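Local coordinates for protein serine hydrolase CCSP0084 (Cycloclasticus sp. P1, PDB 4I3F) that probably acts as an esterase and meta-cleavage product hydrolase, a serine hydrolase of the alpha/beta hydrolase fold from a bacterium that degrades polyaromatic hydrocarbons, at residues S240-D251 against N268-H279; R141-G149 against T293-D302. All blocks are in the same frame, centred on the assembly; numbering follows the deposited sequence.

Contact 1 of 2, residues S240-D251 against N268-H279; sequences SHQMLVTHARED and NAQLHVFDHCGH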
loop_
_atom_site.group_PDB
_atom_site.type_symbol
_atom_site.label_atom_id
_atom_site.label_comp_id
_atom_site.label_asym_id
_atom_site.label_seq_id
_atom_site.Cartn_x
_atom_site.Cartn_y
_atom_site.Cartn_z
ATOM N N SER A 240 -12.700 -15.011 0.099
ATOM C CA SER A 240 -13.531 -15.338 1.255
ATOM C C SER A 240 -13.057 -14.734 2.580
ATOM O O SER A 240 -13.733 -14.865 3.603
ATOM C CB SER A 240 -13.662 -16.855 1.405
ATOM O OG SER A 240 -14.200 -17.430 0.240
ATOM N N HIS A 241 -11.902 -14.084 2.563
ATOM C CA HIS A 241 -11.314 -13.545 3.785
ATOM C C HIS A 241 -12.178 -12.487 4.457
ATOM O O HIS A 241 -12.808 -11.671 3.779
ATOM C CB HIS A 241 -9.939 -12.958 3.470
ATOM C CG HIS A 241 -9.014 -13.932 2.813
ATOM N ND1 HIS A 241 -9.078 -14.222 1.467
ATOM C CD2 HIS A 241 -8.010 -14.688 3.318
ATOM C CE1 HIS A 241 -8.158 -15.124 1.171
ATOM N NE2 HIS A 241 -7.494 -15.421 2.275
ATOM N N GLN A 242 -12.212 -12.509 5.789
ATOM C CA GLN A 242 -12.809 -11.400 6.534
ATOM C C GLN A 242 -12.001 -10.145 6.238
ATOM O O GLN A 242 -10.764 -10.148 6.344
ATOM C CB GLN A 242 -12.798 -11.690 8.037
ATOM C CG GLN A 242 -13.496 -12.991 8.426
ATOM C CD GLN A 242 -14.990 -12.949 8.183
ATOM O OE1 GLN A 242 -15.621 -11.907 8.330
ATOM N NE2 GLN A 242 -15.564 -14.084 7.802
ATOM N N MET A 243 -12.687 -9.075 5.848
ATOM C CA MET A 243 -11.998 -7.906 5.322
ATOM C C MET A 243 -12.608 -6.615 5.833
ATOM O O MET A 243 -13.815 -6.543 6.088
ATOM C CB MET A 243 -12.052 -7.928 3.783
ATOM C CG MET A 243 -11.290 -6.803 3.096
ATOM S SD MET A 243 -11.528 -6.889 1.307
ATOM C CE MET A 243 -10.552 -8.324 0.873
ATOM N N LEU A 244 -11.757 -5.607 6.009
ATOM C CA LEU A 244 -12.208 -4.244 6.256
ATOM C C LEU A 244 -11.635 -3.338 5.175
ATOM O O LEU A 244 -10.410 -3.226 5.028
ATOM C CB LEU A 244 -11.753 -3.756 7.634
ATOM C CG LEU A 244 -12.085 -2.298 7.965
ATOM C CD1 LEU A 244 -13.584 -2.038 7.938
ATOM C CD2 LEU A 244 -11.496 -1.920 9.318
ATOM N N VAL A 245 -12.519 -2.714 4.397
ATOM C CA VAL A 245 -12.086 -1.745 3.391
ATOM C C VAL A 245 -12.266 -0.355 3.980
ATOM O O VAL A 245 -13.380 0.025 4.347
ATOM C CB VAL A 245 -12.922 -1.870 2.113
ATOM C CG1 VAL A 245 -12.505 -0.808 1.083
ATOM C CG2 VAL A 245 -12.798 -3.292 1.532
ATOM N N THR A 246 -11.174 0.401 4.086
ATOM C CA THR A 246 -11.251 1.775 4.570
ATOM C C THR A 246 -10.960 2.718 3.422
ATOM O O THR A 246 -10.197 2.387 2.520
ATOM C CB THR A 246 -10.288 2.048 5.732
ATOM O OG1 THR A 246 -8.926 1.947 5.287
ATOM C CG2 THR A 246 -10.529 1.042 6.861
ATOM N N HIS A 247 -11.586 3.886 3.441
ATOM C CA HIS A 247 -11.396 4.833 2.352
ATOM C C HIS A 247 -11.663 6.238 2.826
ATOM O O HIS A 247 -12.516 6.470 3.686
ATOM C CB HIS A 247 -12.350 4.509 1.202
ATOM C CG HIS A 247 -11.802 4.836 -0.153
ATOM N ND1 HIS A 247 -11.321 3.869 -1.007
ATOM C CD2 HIS A 247 -11.671 6.015 -0.808
ATOM C CE1 HIS A 247 -10.901 4.437 -2.126
ATOM N NE2 HIS A 247 -11.109 5.739 -2.033
ATOM N N ALA A 248 -10.939 7.194 2.256
ATOM C CA ALA A 248 -11.182 8.597 2.561
ATOM C C ALA A 248 -12.272 9.131 1.656
ATOM O O ALA A 248 -12.206 8.951 0.440
ATOM C CB ALA A 248 -9.926 9.388 2.353
ATOM N N ARG A 249 -13.253 9.817 2.237
ATOM C CA ARG A 249 -14.355 10.344 1.439
ATOM C C ARG A 249 -13.830 11.269 0.348
ATOM O O ARG A 249 -14.278 11.202 -0.804
ATOM C CB ARG A 249 -15.373 11.070 2.322
ATOM C CG ARG A 249 -16.616 11.536 1.573
ATOM C CD ARG A 249 -17.617 12.218 2.505
ATOM N NE ARG A 249 -17.061 13.440 3.093
ATOM C CZ ARG A 249 -17.627 14.120 4.085
ATOM N NH1 ARG A 249 -18.777 13.716 4.597
ATOM N NH2 ARG A 249 -17.046 15.217 4.566
ATOM N N GLU A 250 -12.862 12.111 0.705
ATOM C CA GLU A 250 -12.306 13.091 -0.235
ATOM C C GLU A 250 -11.036 12.632 -0.959
ATOM O O GLU A 250 -10.273 13.468 -1.442
ATOM C CB GLU A 250 -12.018 14.413 0.497
ATOM C CG GLU A 250 -13.255 15.150 1.021
ATOM C CD GLU A 250 -13.745 14.658 2.374
ATOM O OE1 GLU A 250 -13.164 13.715 2.935
ATOM O OE2 GLU A 250 -14.718 15.246 2.889
ATOM N N ASP A 251 -10.811 11.323 -1.048
ATOM C CA ASP A 251 -9.605 10.794 -1.699
ATOM C C ASP A 251 -9.426 11.395 -3.092
ATOM O O ASP A 251 -10.322 11.291 -3.940
ATOM C CB ASP A 251 -9.704 9.263 -1.781
ATOM C CG ASP A 251 -8.377 8.588 -2.070
ATOM O OD1 ASP A 251 -7.557 9.102 -2.863
ATOM O OD2 ASP A 251 -8.165 7.493 -1.521
ATOM N N ASN A 268 -17.199 -11.093 2.460
ATOM C CA ASN A 268 -17.027 -10.832 3.891
ATOM C C ASN A 268 -16.317 -9.527 4.207
ATOM O O ASN A 268 -15.607 -9.417 5.199
ATOM C CB ASN A 268 -16.315 -12.018 4.553
ATOM C CG ASN A 268 -17.122 -13.288 4.452
ATOM O OD1 ASN A 268 -18.287 -13.320 4.850
ATOM N ND2 ASN A 268 -16.524 -14.338 3.892
ATOM N N ALA A 269 -16.552 -8.528 3.368
ATOM C CA ALA A 269 -15.923 -7.226 3.521
ATOM C C ALA A 269 -16.852 -6.199 4.171
ATOM O O ALA A 269 -17.955 -5.937 3.666
ATOM C CB ALA A 269 -15.470 -6.733 2.171
ATOM N N GLN A 270 -16.400 -5.607 5.278
ATOM C CA GLN A 270 -17.059 -4.430 5.850
ATOM C C GLN A 270 -16.424 -3.190 5.266
ATOM O O GLN A 270 -15.321 -3.260 4.712
ATOM C CB GLN A 270 -16.846 -4.383 7.362
ATOM C CG GLN A 270 -17.545 -5.447 8.172
ATOM C CD GLN A 270 -17.041 -5.462 9.612
ATOM O OE1 GLN A 270 -17.004 -4.428 10.280
ATOM N NE2 GLN A 270 -16.619 -6.627 10.078
ATOM N N LEU A 271 -17.097 -2.047 5.410
ATOM C CA LEU A 271 -16.592 -0.782 4.878
ATOM C C LEU A 271 -16.520 0.275 5.970
ATOM O O LEU A 271 -17.411 0.359 6.794
ATOM C CB LEU A 271 -17.557 -0.279 3.802
ATOM C CG LEU A 271 -17.257 1.096 3.200
ATOM C CD1 LEU A 271 -15.982 1.081 2.380
ATOM C CD2 LEU A 271 -18.446 1.570 2.352
ATOM N N HIS A 272 -15.471 1.095 5.965
ATOM C CA HIS A 272 -15.469 2.292 6.794
ATOM C C HIS A 272 -14.949 3.471 5.993
ATOM O O HIS A 272 -13.873 3.387 5.393
ATOM C CB HIS A 272 -14.603 2.109 8.049
ATOM C CG HIS A 272 -14.929 3.081 9.144
ATOM N ND1 HIS A 272 -15.815 2.786 10.158
ATOM C CD2 HIS A 272 -14.514 4.352 9.367
ATOM C CE1 HIS A 272 -15.929 3.828 10.962
ATOM N NE2 HIS A 272 -15.141 4.788 10.513
ATOM N N VAL A 273 -15.714 4.561 5.967
ATOM C CA VAL A 273 -15.310 5.753 5.226
ATOM C C VAL A 273 -15.110 6.916 6.185
ATOM O O VAL A 273 -15.998 7.218 6.979
ATOM C CB VAL A 273 -16.366 6.141 4.165
ATOM C CG1 VAL A 273 -15.894 7.350 3.353
ATOM C CG2 VAL A 273 -16.638 4.974 3.220
ATOM N N PHE A 274 -13.952 7.569 6.099
ATOM C CA PHE A 274 -13.650 8.728 6.938
ATOM C C PHE A 274 -13.908 10.039 6.206
ATOM O O PHE A 274 -13.503 10.217 5.056
ATOM C CB PHE A 274 -12.189 8.700 7.392
ATOM C CG PHE A 274 -11.872 7.591 8.357
ATOM C CD1 PHE A 274 -12.150 7.733 9.707
ATOM C CD2 PHE A 274 -11.277 6.420 7.915
ATOM C CE1 PHE A 274 -11.850 6.711 10.609
ATOM C CE2 PHE A 274 -10.970 5.392 8.808
ATOM C CZ PHE A 274 -11.258 5.545 10.157
ATOM N N ASP A 275 -14.581 10.963 6.888
ATOM C CA ASP A 275 -14.851 12.289 6.357
ATOM C C ASP A 275 -13.658 13.190 6.576
ATOM O O ASP A 275 -12.851 12.938 7.471
ATOM C CB ASP A 275 -16.019 12.902 7.124
ATOM C CG ASP A 275 -15.711 13.065 8.599
ATOM O OD1 ASP A 275 -15.526 14.213 9.044
ATOM O OD2 ASP A 275 -15.627 12.041 9.308
ATOM N N HIS A 276 -13.580 14.261 5.788
ATOM C CA HIS A 276 -12.503 15.244 5.881
ATOM C C HIS A 276 -11.162 14.550 5.895
ATOM O O HIS A 276 -10.362 14.721 6.815
ATOM C CB HIS A 276 -12.663 16.112 7.136
ATOM C CG HIS A 276 -13.839 17.037 7.089
ATOM N ND1 HIS A 276 -15.056 16.725 7.658
ATOM C CD2 HIS A 276 -13.978 18.271 6.553
ATOM C CE1 HIS A 276 -15.891 17.731 7.476
ATOM N NE2 HIS A 276 -15.267 18.678 6.802
ATOM N N CYS A 277 -10.919 13.763 4.861
ATOM C CA CYS A 277 -9.785 12.867 4.867
ATOM C C CYS A 277 -9.219 12.735 3.477
ATOM O O CYS A 277 -9.967 12.622 2.494
ATOM C CB CYS A 277 -10.218 11.483 5.375
ATOM S SG CYS A 277 -8.842 10.435 5.837
ATOM N N GLY A 278 -7.893 12.723 3.392
ATOM C CA GLY A 278 -7.228 12.468 2.128
ATOM C C GLY A 278 -6.820 11.022 1.974
ATOM O O GLY A 278 -7.006 10.200 2.882
ATOM N N HIS A 279 -6.260 10.703 0.810
ATOM C CA HIS A 279 -5.831 9.335 0.522
ATOM C C HIS A 279 -5.038 8.650 1.640
ATOM O O HIS A 279 -5.259 7.468 1.925
ATOM C CB HIS A 279 -5.023 9.266 -0.774
ATOM C CG HIS A 279 -4.649 7.866 -1.143
ATOM N ND1 HIS A 279 -5.591 6.917 -1.484
ATOM C CD2 HIS A 279 -3.452 7.231 -1.145
ATOM C CE1 HIS A 279 -4.983 5.768 -1.721
ATOM N NE2 HIS A 279 -3.685 5.930 -1.516
HETATM O O HOH W 1 -14.637 -12.065 1.759
HETATM O O HOH W 2 -18.200 -14.072 8.189
#

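Contact 2 of 2, residues R141-G149 against T293-D302; sequences RFKKAVLMG and TKLFFDGMFD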
loop_
_atom_site.group_PDB
_atom_site.type_symbol
_atom_site.label_atom_id
_atom_site.label_comp_id
_atom_site.label_asym_id
_atom_site.label_seq_id
_atom_site.Cartn_x
_atom_site.Cartn_y
_atom_site.Cartn_z
ATOM N N ARG A 141 -2.612 -18.334 2.641
ATOM C CA ARG A 141 -1.519 -17.695 3.363
ATOM C C ARG A 141 -1.997 -16.490 4.157
ATOM O O ARG A 141 -1.194 -15.824 4.814
ATOM C CB ARG A 141 -0.419 -17.235 2.402
ATOM C CG ARG A 141 0.213 -18.349 1.570
ATOM C CD ARG A 141 0.739 -19.493 2.427
ATOM N NE ARG A 141 1.885 -19.112 3.252
ATOM C CZ ARG A 141 3.148 -19.105 2.831
ATOM N NH1 ARG A 141 3.440 -19.432 1.581
ATOM N NH2 ARG A 141 4.127 -18.747 3.654
ATOM N N PHE A 142 -3.298 -16.201 4.099
ATOM C CA PHE A 142 -3.812 -14.966 4.703
ATOM C C PHE A 142 -5.029 -15.176 5.581
ATOM O O PHE A 142 -5.845 -16.074 5.338
ATOM C CB PHE A 142 -4.070 -13.904 3.621
ATOM C CG PHE A 142 -2.844 -13.577 2.835
ATOM C CD1 PHE A 142 -2.574 -14.225 1.621
ATOM C CD2 PHE A 142 -1.906 -12.694 3.345
ATOM C CE1 PHE A 142 -1.406 -13.955 0.925
ATOM C CE2 PHE A 142 -0.744 -12.426 2.651
ATOM C CZ PHE A 142 -0.495 -13.059 1.437
ATOM N N LYS A 143 -5.115 -14.350 6.623
ATOM C CA LYS A 143 -6.180 -14.437 7.618
ATOM C C LYS A 143 -7.155 -13.293 7.360
ATOM O O LYS A 143 -8.011 -13.396 6.481
ATOM C CB LYS A 143 -5.584 -14.379 9.035
ATOM C CG LYS A 143 -4.834 -15.659 9.450
ATOM C CD LYS A 143 -3.699 -15.385 10.445
ATOM C CE LYS A 143 -4.211 -14.911 11.804
ATOM N NZ LYS A 143 -5.011 -15.969 12.491
ATOM N N LYS A 144 -7.020 -12.192 8.096
ATOM C CA LYS A 144 -7.855 -11.015 7.832
ATOM C C LYS A 144 -7.115 -9.974 7.016
ATOM O O LYS A 144 -5.886 -9.884 7.083
ATOM C CB LYS A 144 -8.306 -10.358 9.135
ATOM C CG LYS A 144 -9.357 -11.115 9.922
ATOM C CD LYS A 144 -9.665 -10.328 11.188
ATOM C CE LYS A 144 -11.131 -10.405 11.575
ATOM N NZ LYS A 144 -11.443 -11.599 12.408
ATOM N N ALA A 145 -7.875 -9.165 6.282
ATOM C CA ALA A 145 -7.305 -8.122 5.430
ATOM C C ALA A 145 -7.928 -6.759 5.698
ATOM O O ALA A 145 -9.147 -6.640 5.864
ATOM C CB ALA A 145 -7.455 -8.488 3.955
ATOM N N VAL A 146 -7.085 -5.734 5.732
ATOM C CA VAL A 146 -7.541 -4.349 5.760
ATOM C C VAL A 146 -7.023 -3.653 4.514
ATOM O O VAL A 146 -5.819 -3.677 4.243
ATOM C CB VAL A 146 -7.022 -3.609 7.000
ATOM C CG1 VAL A 146 -7.313 -2.096 6.882
ATOM C CG2 VAL A 146 -7.667 -4.168 8.259
ATOM N N LEU A 147 -7.926 -3.045 3.747
ATOM C CA LEU A 147 -7.518 -2.230 2.603
ATOM C C LEU A 147 -7.701 -0.758 2.956
ATOM O O LEU A 147 -8.575 -0.404 3.764
ATOM C CB LEU A 147 -8.344 -2.573 1.360
ATOM C CG LEU A 147 -8.384 -4.049 0.958
ATOM C CD1 LEU A 147 -9.221 -4.248 -0.320
ATOM C CD2 LEU A 147 -6.967 -4.625 0.798
ATOM N N MET A 148 -6.864 0.093 2.370
ATOM C CA MET A 148 -6.943 1.532 2.598
ATOM C C MET A 148 -6.797 2.209 1.250
ATOM O O MET A 148 -5.704 2.231 0.671
ATOM C CB MET A 148 -5.826 1.999 3.533
ATOM C CG MET A 148 -6.062 3.378 4.116
ATOM S SD MET A 148 -4.527 4.141 4.711
ATOM C CE MET A 148 -3.740 4.572 3.162
ATOM N N GLY A 149 -7.902 2.738 0.739
ATOM C CA GLY A 149 -7.919 3.369 -0.575
ATOM C C GLY A 149 -7.298 2.502 -1.647
ATOM O O GLY A 149 -6.409 2.949 -2.371
ATOM N N THR A 293 -8.068 -0.395 12.740
ATOM C CA THR A 293 -7.306 -1.513 12.186
ATOM C C THR A 293 -6.991 -2.557 13.249
ATOM O O THR A 293 -7.234 -3.756 13.041
ATOM C CB THR A 293 -6.020 -0.994 11.517
ATOM O OG1 THR A 293 -6.385 -0.156 10.409
ATOM C CG2 THR A 293 -5.138 -2.145 11.018
ATOM N N LYS A 294 -6.460 -2.109 14.386
ATOM C CA LYS A 294 -6.127 -3.013 15.475
ATOM C C LYS A 294 -7.351 -3.751 15.996
ATOM O O LYS A 294 -7.335 -4.977 16.143
ATOM C CB LYS A 294 -5.454 -2.261 16.625
ATOM C CG LYS A 294 -5.065 -3.178 17.778
ATOM C CD LYS A 294 -4.730 -2.403 19.050
ATOM C CE LYS A 294 -4.362 -3.332 20.200
ATOM N NZ LYS A 294 -5.543 -3.918 20.893
ATOM N N LEU A 295 -8.417 -3.002 16.274
ATOM C CA LEU A 295 -9.626 -3.608 16.812
ATOM C C LEU A 295 -10.250 -4.579 15.815
ATOM O O LEU A 295 -10.860 -5.567 16.224
ATOM C CB LEU A 295 -10.633 -2.529 17.226
ATOM C CG LEU A 295 -10.163 -1.600 18.342
ATOM C CD1 LEU A 295 -11.066 -0.383 18.423
ATOM C CD2 LEU A 295 -10.094 -2.320 19.678
ATOM N N PHE A 296 -10.098 -4.311 14.518
ATOM C CA PHE A 296 -10.592 -5.251 13.517
ATOM C C PHE A 296 -9.818 -6.572 13.615
ATOM O O PHE A 296 -10.415 -7.648 13.682
ATOM C CB PHE A 296 -10.508 -4.659 12.111
ATOM C CG PHE A 296 -10.937 -5.616 11.029
ATOM C CD1 PHE A 296 -12.269 -5.990 10.900
ATOM C CD2 PHE A 296 -10.008 -6.162 10.160
ATOM C CE1 PHE A 296 -12.663 -6.882 9.910
ATOM C CE2 PHE A 296 -10.394 -7.059 9.173
ATOM C CZ PHE A 296 -11.716 -7.421 9.044
ATOM N N PHE A 297 -8.491 -6.498 13.637
ATOM C CA PHE A 297 -7.685 -7.710 13.764
ATOM C C PHE A 297 -7.911 -8.389 15.117
ATOM O O PHE A 297 -7.810 -9.616 15.233
ATOM C CB PHE A 297 -6.192 -7.410 13.538
ATOM C CG PHE A 297 -5.838 -7.080 12.101
ATOM C CD1 PHE A 297 -6.400 -7.783 11.042
ATOM C CD2 PHE A 297 -4.936 -6.062 11.815
ATOM C CE1 PHE A 297 -6.067 -7.470 9.719
ATOM C CE2 PHE A 297 -4.594 -5.748 10.505
ATOM C CZ PHE A 297 -5.160 -6.459 9.452
ATOM N N ASP A 298 -8.235 -7.596 16.140
ATOM C CA ASP A 298 -8.505 -8.138 17.467
ATOM C C ASP A 298 -9.791 -8.958 17.489
ATOM O O ASP A 298 -9.968 -9.805 18.355
ATOM C CB ASP A 298 -8.630 -7.021 18.517
ATOM C CG ASP A 298 -7.290 -6.409 18.917
ATOM O OD1 ASP A 298 -6.218 -6.923 18.525
ATOM O OD2 ASP A 298 -7.319 -5.401 19.658
ATOM N N GLY A 299 -10.699 -8.686 16.555
ATOM C CA GLY A 299 -11.960 -9.416 16.496
ATOM C C GLY A 299 -13.136 -8.622 17.033
ATOM O O GLY A 299 -14.220 -9.170 17.223
ATOM N N MET A 300 -12.931 -7.332 17.289
ATOM C CA MET A 300 -13.996 -6.535 17.886
ATOM C C MET A 300 -15.199 -6.375 16.968
ATOM O O MET A 300 -16.321 -6.134 17.440
ATOM C CB MET A 300 -13.488 -5.152 18.291
ATOM C CG MET A 300 -12.386 -5.145 19.340
ATOM S SD MET A 300 -12.920 -5.710 20.970
ATOM C CE MET A 300 -14.652 -5.253 20.961
ATOM N N PHE A 301 -14.976 -6.494 15.660
ATOM C CA PHE A 301 -16.055 -6.284 14.710
ATOM C C PHE A 301 -16.445 -7.567 14.001
ATOM O O PHE A 301 -17.058 -7.523 12.938
ATOM C CB PHE A 301 -15.672 -5.178 13.716
ATOM C CG PHE A 301 -15.219 -3.910 14.394
ATOM C CD1 PHE A 301 -16.017 -3.307 15.355
ATOM C CD2 PHE A 301 -13.979 -3.354 14.109
ATOM C CE1 PHE A 301 -15.604 -2.153 16.005
ATOM C CE2 PHE A 301 -13.555 -2.202 14.756
ATOM C CZ PHE A 301 -14.372 -1.602 15.704
ATOM N N ASP A 302 -16.116 -8.702 14.622
ATOM C CA ASP A 302 -16.539 -10.011 14.140
ATOM C C ASP A 302 -18.047 -10.190 14.189
ATOM O O ASP A 302 -18.743 -9.514 14.957
ATOM C CB ASP A 302 -15.928 -11.126 14.993
ATOM C CG ASP A 302 -14.435 -11.288 14.783
ATOM O OD1 ASP A 302 -13.861 -10.587 13.925
ATOM O OD2 ASP A 302 -13.841 -12.144 15.477
HETATM O O HOH W 3 -9.682 -11.610 14.556
#

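Contact 1 of 2, residues S240-D251 against N268-H279
Asp251 and His279 both hold CG anti to the backbone N (chi1 -164° and -176°), which lays the two side chains alongside each other, pointing the same way. His279 ND1 gives Asp251 OD2 an almost straight 2.6 Å hydrogen bond in the plane of the ring, received on the syn side of the carboxylate. The backbone N-H groups of Phe253 and Ile254 hold Asp251 OD1, fixing the carboxylate's rotation. Glu250 bends at chi2 (84°) to bring its carboxylate up to the backbone of His276 and Cys277: OE1 accepts from Cys277 N at 3.0 Å, and OE2 is gripped side-on by Arg249 through NE (3.0 Å) and NH2 (2.9 Å). One face of that guanidinium rests on Asp275 CB. With an alanine at Glu250, Cys277 N and the Arg249 guanidinium would probably lose the carboxylate that joins them, leaving the guanidinium freer to turn. Leading into these loops, strands 243-248 and 269-274 run parallel, with bonds such as Val245 N to Gln270 O (2.9 Å). The carboxylate-imidazole pair just beyond the strand ends, with His279 touching Ser125 of a GxSxG sequence, probably the nucleophile elbow, is consistent with the acid and histidine of the family's catalytic triad.

Contact 2 of 2, residues R141-G149 against T293-D302
Lys144 spans the contact from strand to chain end, its side chain bending at chi3 and chi4 (144° and 86°) so that it passes over Phe296 and arrives at Asp302. Its CE sits over one face of the Phe296 ring, a CH-pi contact at 4.2 Å from the centroid. Beyond it, Lys144 NZ forms a salt bridge with Asp302 OD1 (3.0 Å), meeting the carboxylate on the syn side and somewhat out of its plane. A water extends this grip, accepting from Lys144 NZ at 2.8 Å and donating to Phe297 O at 2.8 Å. At its root the same lysine offers CB to the edge of the Phe297 ring, 3.7 Å from CE1. Val146 directs CG2, anti to its own carbonyl carbon, at both aromatics: Phe296 CD2 and Phe297 CZ each lie 3.6 Å from it. Gly299 ends the helix in a Schellman motif, and the type I turn from Gly299 to Asp302 brings the aspartate back to the lysine. Helix 293-298 lies on the sheet with its axis 9.2 Å from that of strand 142-148 and runs nearly antiparallel to it (157°). Phe297 stacks on His120 of strand 119-124 and Phe296 reaches Leu244 of strand 243-248, so the helix bridges three adjacent strands, while Ala145 and Leu147 turn to helix 126-137.

How the contacts relate
Of the four segments, the one on strand 142-148 comes first from the N terminus; contact 2 joins it to helix 286-298, closing a long loop of 143 residues that holds the helices between 159 and 237. Within that loop lies contact 1, whose own 16-residue loop carries helix 257-265 and forms a beta-alpha-beta unit with strands 243-248 and 269-274. The two therefore nest without crossing. They meet in the sheet, where 142-148 neighbours 243-248: Thr246 N lies 2.7 Å from Leu147 O, a probable hydrogen bond, and His279 CE1 packs against Gly149 O at the strand ends. Together they tie the last three strands to the C-terminal helix.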